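PDB 4ATF: beta-agarase B from Zobellia galactanivorans, which hydrolyses the beta-1,4 linkages of agarose at random positions with retention of the anomeric configuration, releasing mainly tetrasaccharides. Local coordinates for residues A125-L130 with N260-T265; D140-Y145 with K162-S167; S158-K163 with G185-D190. The protein carries 1 engineered substitution. All coordinates share one frame; numbering follows the deposited sequence. Where two conformers were deposited one is given.

From the N terminus, the chain first enters these contacts at strand 125-132, which runs through 125-130 and then pairs with its successor, strand 137-145. Contact 2 starts on that second strand and closes a short loop when 162-167 comes back beside it. Contact 3 begins inside this loop, at helix 158-161, shares Lys162 and Lys163 with contact 2, and closes when 185-190 arrives, so these two loops overlap. Contact 1 closes last, about 130 residues after it opened, when strand 255-262 pairs with 125-130; its long loop encloses both others. Together they join neighbouring strands of the sheet that lines the agarose cleft, and anchor the short helix to strand 187-188.

Contact 1 of 3, residues A125-L130 with N260-T265; sequences ASDVWL and NTEDQT. With GAL (beta-D-galactopyranose), chain E.
A first torsion of 53° sets CG of Trp129 between its backbone N and carbonyl carbon and brings an edge of the indole against Asn260, while Glu262 has CG opposite its carbonyl carbon (chi1 -70°) and an extended chain that carries the carboxylate to the same ring. The two segments lie on adjacent antiparallel strands of the GH16 jelly-roll sandwich, in the sheet that lines the agarose cleft. Ala125 and Glu262 form a hydrogen-bonded pair, with Ala125 N 2.9 Å from Glu262 O, and Asp127 pairs likewise with Asn260, Asp127 N lying 3.0 Å from Asn260 O. Between them Ser126 and Thr261 form a non-hydrogen-bonded pair, and Thr261 CA offers its hydrogen to Ala125 O at 3.1 Å. Their side chains turn to the other face of the sheet, on which Ser126 OG accepts from Met120 N. The small Ala125 methyl lies close to Glu262 CB and Gln264. Asp127 OD2 rests on Glu262 CG at 3.6 Å. The flat indole of Trp129 makes a platform for sugar: galactose C5 sits 3.7 Å above the plane, over the ring centre. The Glu262 carboxylate stands almost perpendicular to that ring (89°), with OE2 3.8 Å from Trp129 CZ2. A carboxylate suits this substrate-binding position as an acceptor for sugar hydroxyls: Glu262 OE1 takes the hydrogen bond of galactose O4 at 2.6 Å.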
loop_
_atom_site.group_PDB
_atom_site.type_symbol
_atom_site.label_atom_id
_atom_site.label_comp_id
_atom_site.label_asym_id
_atom_site.label_seq_id
_atom_site.Cartn_x
_atom_site.Cartn_y
_atom_site.Cartn_z
ATOM N N ALA A 125 -0.127 8.761 -5.094
ATOM C CA ALA A 125 0.441 7.645 -4.300
ATOM C C ALA A 125 0.466 6.338 -5.062
ATOM O O ALA A 125 -0.484 6.061 -5.805
ATOM C CB ALA A 125 -0.348 7.448 -2.928
ATOM N N SER A 126 1.541 5.560 -4.898
ATOM C CA SER A 126 1.670 4.159 -5.370
ATOM C C SER A 126 1.591 3.272 -4.143
ATOM O O SER A 126 2.431 3.407 -3.262
ATOM C CB SER A 126 3.047 3.979 -6.017
ATOM O OG SER A 126 3.199 4.823 -7.149
ATOM N N ASP A 127 0.558 2.428 -4.020
ATOM C CA ASP A 127 0.247 1.753 -2.743
ATOM C C ASP A 127 0.148 0.235 -2.878
ATOM O O ASP A 127 -0.530 -0.268 -3.806
ATOM C CB ASP A 127 -1.134 2.230 -2.253
ATOM C CG ASP A 127 -1.165 3.716 -1.952
ATOM O OD1 ASP A 127 -0.192 4.185 -1.334
ATOM O OD2 ASP A 127 -2.165 4.414 -2.352
ATOM N N VAL A 128 0.720 -0.487 -1.899
ATOM C CA VAL A 128 0.419 -1.890 -1.655
ATOM C C VAL A 128 0.176 -1.953 -0.152
ATOM O O VAL A 128 1.066 -1.614 0.648
ATOM C CB VAL A 128 1.640 -2.805 -1.994
ATOM C CG1 VAL A 128 1.367 -4.281 -1.640
ATOM C CG2 VAL A 128 2.006 -2.675 -3.494
ATOM N N TRP A 129 -1.004 -2.422 0.257
ATOM C CA TRP A 129 -1.386 -2.354 1.671
ATOM C C TRP A 129 -2.332 -3.473 2.091
ATOM O O TRP A 129 -2.860 -4.222 1.197
ATOM C CB TRP A 129 -1.911 -0.936 2.007
ATOM C CG TRP A 129 -3.004 -0.374 1.168
ATOM C CD1 TRP A 129 -3.013 -0.168 -0.210
ATOM C CD2 TRP A 129 -4.269 0.087 1.655
ATOM N NE1 TRP A 129 -4.213 0.413 -0.579
ATOM C CE2 TRP A 129 -4.994 0.590 0.549
ATOM C CE3 TRP A 129 -4.842 0.167 2.960
ATOM C CZ2 TRP A 129 -6.289 1.129 0.679
ATOM C CZ3 TRP A 129 -6.130 0.736 3.100
ATOM C CH2 TRP A 129 -6.845 1.207 1.946
ATOM N N LEU A 130 -2.552 -3.625 3.416
ATOM C CA LEU A 130 -3.429 -4.680 3.984
ATOM C C LEU A 130 -4.494 -3.964 4.790
ATOM O O LEU A 130 -4.166 -2.979 5.520
ATOM C CB LEU A 130 -2.662 -5.597 4.964
ATOM C CG LEU A 130 -1.390 -6.207 4.340
ATOM C CD1 LEU A 130 -0.686 -7.048 5.457
ATOM C CD2 LEU A 130 -1.696 -7.066 3.081
ATOM N N ASN A 260 -3.209 -0.181 -5.301
ATOM C CA ASN A 260 -3.891 0.906 -5.951
ATOM C C ASN A 260 -2.991 2.084 -6.134
ATOM O O ASN A 260 -1.798 2.039 -5.780
ATOM C CB ASN A 260 -5.231 1.298 -5.208
ATOM C CG ASN A 260 -5.012 2.087 -3.888
ATOM O OD1 ASN A 260 -4.037 2.790 -3.722
ATOM N ND2 ASN A 260 -5.973 1.991 -2.967
ATOM N N THR A 261 -3.548 3.129 -6.762
ATOM C CA THR A 261 -2.970 4.479 -6.677
ATOM C C THR A 261 -4.055 5.355 -6.097
ATOM O O THR A 261 -5.253 4.966 -6.170
ATOM C CB THR A 261 -2.401 5.021 -8.034
ATOM O OG1 THR A 261 -3.471 5.222 -8.977
ATOM C CG2 THR A 261 -1.394 3.986 -8.638
ATOM N N GLU A 262 -3.672 6.535 -5.565
ATOM C CA GLU A 262 -4.638 7.433 -4.853
ATOM C C GLU A 262 -4.191 8.869 -4.973
ATOM O O GLU A 262 -2.987 9.164 -4.866
ATOM C CB GLU A 262 -4.758 7.173 -3.309
ATOM C CG GLU A 262 -5.434 5.903 -2.917
ATOM C CD GLU A 262 -5.472 5.647 -1.367
ATOM O OE1 GLU A 262 -5.030 6.491 -0.576
ATOM O OE2 GLU A 262 -5.861 4.536 -0.942
ATOM N N ASP A 263 -5.148 9.773 -5.140
ATOM C CA ASP A 263 -4.891 11.161 -4.806
ATOM C C ASP A 263 -5.413 11.367 -3.360
ATOM O O ASP A 263 -6.582 11.112 -3.106
ATOM C CB ASP A 263 -5.672 12.091 -5.760
ATOM C CG ASP A 263 -5.559 13.537 -5.349
ATOM O OD1 ASP A 263 -6.441 14.007 -4.555
ATOM O OD2 ASP A 263 -4.619 14.214 -5.867
ATOM N N GLN A 264 -4.589 11.847 -2.431
ATOM C CA GLN A 264 -5.075 12.055 -1.074
ATOM C C GLN A 264 -5.380 13.565 -0.781
ATOM O O GLN A 264 -4.721 14.457 -1.312
ATOM C CB GLN A 264 -4.029 11.488 -0.128
ATOM C CG GLN A 264 -4.046 9.996 -0.282
ATOM C CD GLN A 264 -2.767 9.291 0.037
ATOM O OE1 GLN A 264 -2.670 8.025 -0.061
ATOM N NE2 GLN A 264 -1.787 10.031 0.472
ATOM N N THR A 265 -6.403 13.809 0.062
ATOM C CA THR A 265 -6.811 15.188 0.405
ATOM C C THR A 265 -5.674 16.059 0.996
ATOM O O THR A 265 -5.530 17.246 0.679
ATOM C CB THR A 265 -8.033 15.219 1.371
ATOM O OG1 THR A 265 -9.077 14.448 0.783
ATOM C CG2 THR A 265 -8.557 16.695 1.545
HETATM C C1 GAL E . -3.001 4.503 4.262
HETATM C C2 GAL E . -4.368 5.107 4.547
HETATM C C3 GAL E . -5.552 4.485 3.799
HETATM C C4 GAL E . -5.194 4.546 2.300
HETATM C C5 GAL E . -3.784 3.922 2.084
HETATM C C6 GAL E . -3.370 3.825 0.605
HETATM O O2 GAL E . -4.572 4.861 5.909
HETATM O O3 GAL E . -6.670 5.326 4.130
HETATM O O4 GAL E . -5.154 5.900 1.934
HETATM O O5 GAL E . -2.734 4.501 2.870
HETATM O O6 GAL E . -2.105 3.160 0.630
#

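Contact 2 of 3, residues D140-Y145 with K162-S167; sequences DILDAY and KKVHIS. Engineered in segment 140-145: Asp143 (natural residue Glu).
Asp143 and His165 lie side by side and point the same way, each with CG anti to its backbone N (chi1 -173° in His165). Their planes are turned 66° apart, yet the carboxylate oxygen OD2 of Asp143 sits in the plane of the imidazole, at its edge, and receives the ND1 hydrogen on its anti lone pair: 2.9 Å, with an N-H...O angle of 156°. Histidine offers ND1 as a donor while its ring lines the sugar pocket; the bond here is the one formed with an engineered aspartate, which replaces the natural glutamate, probably the proton donor as in related enzymes. The backbones of the same two residues are also joined, His165 N giving a bond to Asp143 O at 2.8 Å. Asp140 comes to the imidazole obliquely; its OD2 packs on Ser167 CB at 3.3 Å, and its backbone N bonds to Ser167 O at 2.9 Å. One water links the segments by accepting from Asp143 N (2.8 Å) and donating to His165 O. Where the strands part beyond Ala144, another bridges them, accepting from Tyr145 N (2.9 Å) and donating to Lys163 O. Away from the cleft the contact is apolar: Ala144 CB lies 3.8 Å from Val164 CG1 in one of the two valine conformers, and Leu142 crosses Val164 at about a right angle. Ile141 and Leu142 both face Val128, a classic beta bulge; it falls within the E-x-D-x-x-E signature of many GH16 enzymes, whose residues here are Glu138, Asp140 and the engineered Asp143. Strand 137-145 thus runs between strands 125-132 and 164-172; Trp187 of strand 187-188 stacks on His165 beyond, and Phe201 of strand 199-207 touches Leu142 and Val164.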
loop_
_atom_site.group_PDB
_atom_site.type_symbol
_atom_site.label_atom_id
_atom_site.label_comp_id
_atom_site.label_asym_id
_atom_site.label_seq_id
_atom_site.Cartn_x
_atom_site.Cartn_y
_atom_site.Cartn_z
ATOM N N ASP A 140 0.639 -0.732 5.931
ATOM C CA ASP A 140 1.226 -0.363 4.625
ATOM C C ASP A 140 2.379 -1.267 4.212
ATOM O O ASP A 140 3.181 -1.659 5.060
ATOM C CB ASP A 140 1.900 0.965 4.715
ATOM C CG ASP A 140 0.996 2.063 5.043
ATOM O OD1 ASP A 140 -0.255 1.986 4.941
ATOM O OD2 ASP A 140 1.642 3.038 5.478
ATOM N N ILE A 141 2.499 -1.687 2.977
ATOM C CA ILE A 141 3.732 -2.389 2.635
ATOM C C ILE A 141 4.550 -1.388 1.789
ATOM O O ILE A 141 5.790 -1.136 2.011
ATOM C CB ILE A 141 3.414 -3.717 1.917
ATOM C CG1 ILE A 141 2.663 -4.657 2.886
ATOM C CG2 ILE A 141 4.703 -4.402 1.348
ATOM C CD1 ILE A 141 1.940 -5.789 2.156
ATOM N N LEU A 142 3.840 -0.705 0.899
ATOM C CA LEU A 142 4.498 0.345 0.066
ATOM C C LEU A 142 3.519 1.546 0.060
ATOM O O LEU A 142 2.313 1.375 -0.222
ATOM C CB LEU A 142 4.661 -0.113 -1.384
ATOM C CG LEU A 142 5.131 0.931 -2.443
ATOM C CD1 LEU A 142 6.488 1.571 -2.078
ATOM C CD2 LEU A 142 5.219 0.242 -3.895
ATOM N N ASP A 143 4.007 2.737 0.336
ATOM C CA ASP A 143 3.162 3.925 0.204
ATOM C C ASP A 143 4.156 5.032 -0.173
ATOM O O ASP A 143 5.009 5.458 0.653
ATOM C CB ASP A 143 2.391 4.227 1.524
ATOM C CG ASP A 143 1.729 5.658 1.528
ATOM O OD1 ASP A 143 1.186 6.179 0.554
ATOM O OD2 ASP A 143 1.698 6.286 2.567
ATOM N N ALA A 144 4.155 5.423 -1.446
ATOM C CA ALA A 144 5.220 6.339 -1.958
ATOM C C ALA A 144 4.665 7.284 -2.988
ATOM O O ALA A 144 3.804 6.886 -3.780
ATOM C CB ALA A 144 6.427 5.484 -2.601
ATOM N N TYR A 145 5.198 8.507 -2.997
ATOM C CA TYR A 145 4.812 9.603 -3.909
ATOM C C TYR A 145 6.068 9.812 -4.750
ATOM O O TYR A 145 6.987 10.524 -4.341
ATOM C CB TYR A 145 4.433 10.876 -3.089
ATOM C CG TYR A 145 3.381 10.545 -2.048
ATOM C CD1 TYR A 145 3.755 10.075 -0.782
ATOM C CD2 TYR A 145 1.991 10.608 -2.333
ATOM C CE1 TYR A 145 2.811 9.719 0.186
ATOM C CE2 TYR A 145 1.020 10.252 -1.309
ATOM C CZ TYR A 145 1.453 9.818 -0.079
ATOM O OH TYR A 145 0.562 9.427 0.938
ATOM N N LYS A 162 12.464 10.528 -2.906
ATOM C CA LYS A 162 13.505 9.736 -2.226
ATOM C C LYS A 162 12.966 9.045 -0.968
ATOM O O LYS A 162 13.723 8.471 -0.220
ATOM C CB LYS A 162 14.730 10.579 -1.936
ATOM C CG LYS A 162 15.433 11.077 -3.272
ATOM C CD LYS A 162 16.614 12.007 -2.961
ATOM C CE LYS A 162 17.345 12.259 -4.255
ATOM N NZ LYS A 162 18.281 13.379 -4.154
ATOM N N LYS A 163 11.665 9.101 -0.702
ATOM C CA LYS A 163 11.086 8.537 0.596
ATOM C C LYS A 163 10.041 7.469 0.331
ATOM O O LYS A 163 9.262 7.575 -0.621
ATOM C CB LYS A 163 10.407 9.624 1.475
ATOM C CG LYS A 163 11.392 10.674 2.089
ATOM C CD LYS A 163 10.635 11.647 2.990
ATOM C CE LYS A 163 11.599 12.624 3.666
ATOM N NZ LYS A 163 12.533 13.328 2.705
ATOM N N VAL A 164 10.046 6.391 1.119
ATOM C CA VAL A 164 8.863 5.519 1.121
ATOM C C VAL A 164 8.282 5.490 2.528
ATOM O O VAL A 164 9.039 5.421 3.500
ATOM C CB VAL A 164 9.115 4.097 0.595
ATOM C CG1 VAL A 164 9.520 4.117 -0.846
ATOM C CG2 VAL A 164 10.099 3.325 1.484
ATOM N N HIS A 165 6.953 5.600 2.621
ATOM C CA HIS A 165 6.280 5.701 3.895
ATOM C C HIS A 165 5.951 4.288 4.352
ATOM O O HIS A 165 5.282 3.579 3.647
ATOM C CB HIS A 165 5.013 6.475 3.710
ATOM C CG HIS A 165 4.320 6.777 4.995
ATOM N ND1 HIS A 165 2.958 6.719 5.124
ATOM C CD2 HIS A 165 4.813 7.110 6.211
ATOM C CE1 HIS A 165 2.634 7.019 6.375
ATOM N NE2 HIS A 165 3.742 7.279 7.047
ATOM N N ILE A 166 6.476 3.869 5.478
ATOM C CA ILE A 166 6.252 2.507 5.957
ATOM C C ILE A 166 5.543 2.574 7.278
ATOM O O ILE A 166 6.161 2.862 8.274
ATOM C CB ILE A 166 7.599 1.647 6.030
ATOM C CG1 ILE A 166 8.785 2.513 6.507
ATOM C CG2 ILE A 166 7.914 1.076 4.604
ATOM C CD1 ILE A 166 10.082 1.694 6.752
ATOM N N SER A 167 4.270 2.223 7.305
ATOM C CA SER A 167 3.475 2.541 8.496
ATOM C C SER A 167 2.329 1.523 8.672
ATOM O O SER A 167 2.268 0.500 7.963
ATOM C CB SER A 167 2.937 3.987 8.320
ATOM O OG SER A 167 2.516 4.525 9.571
HETATM O O HOH W 1 6.276 2.276 1.832
HETATM O O HOH W 2 7.142 9.395 -0.970
#

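Contact 3 of 3, residues S158-K163 with G185-D190; sequences SYFSKK and GSWFED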
loop_
_atom_site.group_PDB
_atom_site.type_symbol
_atom_site.label_atom_id
_atom_site.label_comp_id
_atom_site.label_asym_id
_atom_site.label_seq_id
_atom_site.Cartn_x
_atom_site.Cartn_y
_atom_site.Cartn_z
ATOM N N SER A 158 11.782 16.128 -4.845
ATOM C CA SER A 158 12.718 15.098 -4.430
ATOM C C SER A 158 12.582 14.863 -2.899
ATOM O O SER A 158 13.001 13.817 -2.354
ATOM C CB SER A 158 14.163 15.448 -4.923
ATOM O OG SER A 158 14.630 16.533 -4.150
ATOM N N TYR A 159 11.943 15.799 -2.188
ATOM C CA TYR A 159 11.609 15.506 -0.774
ATOM C C TYR A 159 10.816 14.206 -0.631
ATOM O O TYR A 159 11.053 13.398 0.310
ATOM C CB TYR A 159 10.803 16.641 -0.174
ATOM C CG TYR A 159 10.473 16.385 1.288
ATOM C CD1 TYR A 159 11.394 16.767 2.308
ATOM C CD2 TYR A 159 9.272 15.769 1.664
ATOM C CE1 TYR A 159 11.103 16.561 3.683
ATOM C CE2 TYR A 159 8.977 15.540 3.034
ATOM C CZ TYR A 159 9.910 15.969 4.048
ATOM O OH TYR A 159 9.646 15.755 5.408
ATOM N N PHE A 160 9.860 14.027 -1.537
ATOM C CA PHE A 160 9.096 12.785 -1.642
ATOM C C PHE A 160 9.674 11.674 -2.530
ATOM O O PHE A 160 9.493 10.457 -2.204
ATOM C CB PHE A 160 7.686 13.143 -2.125
ATOM C CG PHE A 160 6.897 13.881 -1.076
ATOM C CD1 PHE A 160 6.428 13.193 0.063
ATOM C CD2 PHE A 160 6.699 15.272 -1.158
ATOM C CE1 PHE A 160 5.672 13.896 1.074
ATOM C CE2 PHE A 160 5.965 15.978 -0.126
ATOM C CZ PHE A 160 5.442 15.275 0.969
ATOM N N SER A 161 10.324 12.039 -3.636
ATOM C CA SER A 161 10.766 11.006 -4.636
ATOM C C SER A 161 11.812 10.056 -3.991
ATOM O O SER A 161 12.013 8.931 -4.460
ATOM C CB SER A 161 11.385 11.650 -5.871
ATOM O OG SER A 161 12.681 12.061 -5.566
ATOM N N LYS A 162 12.464 10.528 -2.906
ATOM C CA LYS A 162 13.505 9.736 -2.226
ATOM C C LYS A 162 12.966 9.045 -0.968
ATOM O O LYS A 162 13.723 8.471 -0.220
ATOM C CB LYS A 162 14.730 10.579 -1.936
ATOM C CG LYS A 162 15.433 11.077 -3.272
ATOM C CD LYS A 162 16.614 12.007 -2.961
ATOM C CE LYS A 162 17.345 12.259 -4.255
ATOM N NZ LYS A 162 18.281 13.379 -4.154
ATOM N N LYS A 163 11.665 9.101 -0.702
ATOM C CA LYS A 163 11.086 8.537 0.596
ATOM C C LYS A 163 10.041 7.469 0.331
ATOM O O LYS A 163 9.262 7.575 -0.621
ATOM C CB LYS A 163 10.407 9.624 1.475
ATOM C CG LYS A 163 11.392 10.674 2.089
ATOM C CD LYS A 163 10.635 11.647 2.990
ATOM C CE LYS A 163 11.599 12.624 3.666
ATOM N NZ LYS A 163 12.533 13.328 2.705
ATOM N N GLY A 185 11.479 7.823 11.416
ATOM C CA GLY A 185 11.868 6.519 10.805
ATOM C C GLY A 185 10.714 5.894 10.017
ATOM O O GLY A 185 10.937 4.940 9.230
ATOM N N SER A 186 9.492 6.435 10.176
ATOM C CA SER A 186 8.321 5.970 9.350
ATOM C C SER A 186 8.374 6.405 7.855
ATOM O O SER A 186 7.566 5.923 7.014
ATOM C CB SER A 186 6.950 6.444 9.979
ATOM O OG SER A 186 6.820 7.859 9.842
ATOM N N TRP A 187 9.322 7.286 7.529
ATOM C CA TRP A 187 9.661 7.581 6.112
ATOM C C TRP A 187 11.104 7.178 5.859
ATOM O O TRP A 187 12.042 7.811 6.359
ATOM C CB TRP A 187 9.478 9.104 5.777
ATOM C CG TRP A 187 8.033 9.565 5.924
ATOM C CD1 TRP A 187 7.359 9.832 7.117
ATOM C CD2 TRP A 187 7.058 9.779 4.860
ATOM N NE1 TRP A 187 6.047 10.204 6.841
ATOM C CE2 TRP A 187 5.841 10.192 5.481
ATOM C CE3 TRP A 187 7.113 9.691 3.447
ATOM C CZ2 TRP A 187 4.677 10.532 4.732
ATOM C CZ3 TRP A 187 5.975 10.042 2.690
ATOM C CH2 TRP A 187 4.756 10.446 3.345
ATOM N N PHE A 188 11.281 6.100 5.113
ATOM C CA PHE A 188 12.620 5.595 4.833
ATOM C C PHE A 188 13.244 6.336 3.640
ATOM O O PHE A 188 12.586 6.544 2.626
ATOM C CB PHE A 188 12.544 4.060 4.518
ATOM C CG PHE A 188 13.851 3.472 4.128
ATOM C CD1 PHE A 188 14.771 3.038 5.110
ATOM C CD2 PHE A 188 14.226 3.388 2.766
ATOM C CE1 PHE A 188 16.039 2.548 4.729
ATOM C CE2 PHE A 188 15.502 2.886 2.408
ATOM C CZ PHE A 188 16.411 2.458 3.400
ATOM N N GLU A 189 14.533 6.650 3.738
ATOM C CA GLU A 189 15.257 7.339 2.703
ATOM C C GLU A 189 16.722 6.883 2.762
ATOM O O GLU A 189 17.303 6.897 3.840
ATOM C CB GLU A 189 15.211 8.856 2.997
ATOM C CG GLU A 189 15.949 9.677 1.934
ATOM C CD GLU A 189 15.594 11.196 1.905
ATOM O OE1 GLU A 189 14.677 11.622 2.633
ATOM O OE2 GLU A 189 16.241 11.943 1.120
ATOM N N ASP A 190 17.333 6.493 1.636
ATOM C CA ASP A 190 18.776 6.238 1.673
ATOM C C ASP A 190 19.491 6.843 0.490
ATOM O O ASP A 190 20.673 6.585 0.291
ATOM C CB ASP A 190 19.113 4.731 1.795
ATOM C CG ASP A 190 18.662 3.915 0.577
ATOM O OD1 ASP A 190 18.127 4.523 -0.424
ATOM O OD2 ASP A 190 18.861 2.656 0.635
HETATM O O HOH W 3 14.557 13.999 0.086
HETATM O O HOH W 4 15.925 7.184 -0.804
#
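Ser158, at the start of the short helix 158-161, reaches Glu189 through a water that donates to Ser158 O at 2.9 Å and also to Glu189 OE2. Tyr159 serves Lys163 twice: its carbonyl O accepts from Lys163 NZ at 2.8 Å, in the carbonyl plane on a lone pair, and its ring lies under the same ammonium group in a cation-pi contact. The next residue, Phe160, meets the indole of Trp187, its CD1 lying 4.1 Å from Trp187 CZ3, which comes to the phenyl edge near its plane; one face of the Phe160 ring takes Tyr159 CD2 over its centre. Aromatic rings suit a sugar cleft because they pack against the apolar C-H faces of sugars, and Tyr159, Phe160 and Trp187 line the glycan pocket at one end of the GH16 jelly roll's cleft, where strand 187-188 flanks strand 164-172. Lys162 leaves the helix; its CB packs 3.7 Å from Glu189 OE2, and its long aliphatic chain then leads off at the surface. In Lys163, CA donates a C-H contact to Phe188 O at 3.2 Å, and CB touches the indole edge at Trp187 CE3, 3.8 Å away. The lysine chain runs straight until a bend at chi4 (52°), which turns NZ into a salt bridge with Glu189 OE1 at 2.7 Å, met on the syn side and 22° out of the carboxylate plane.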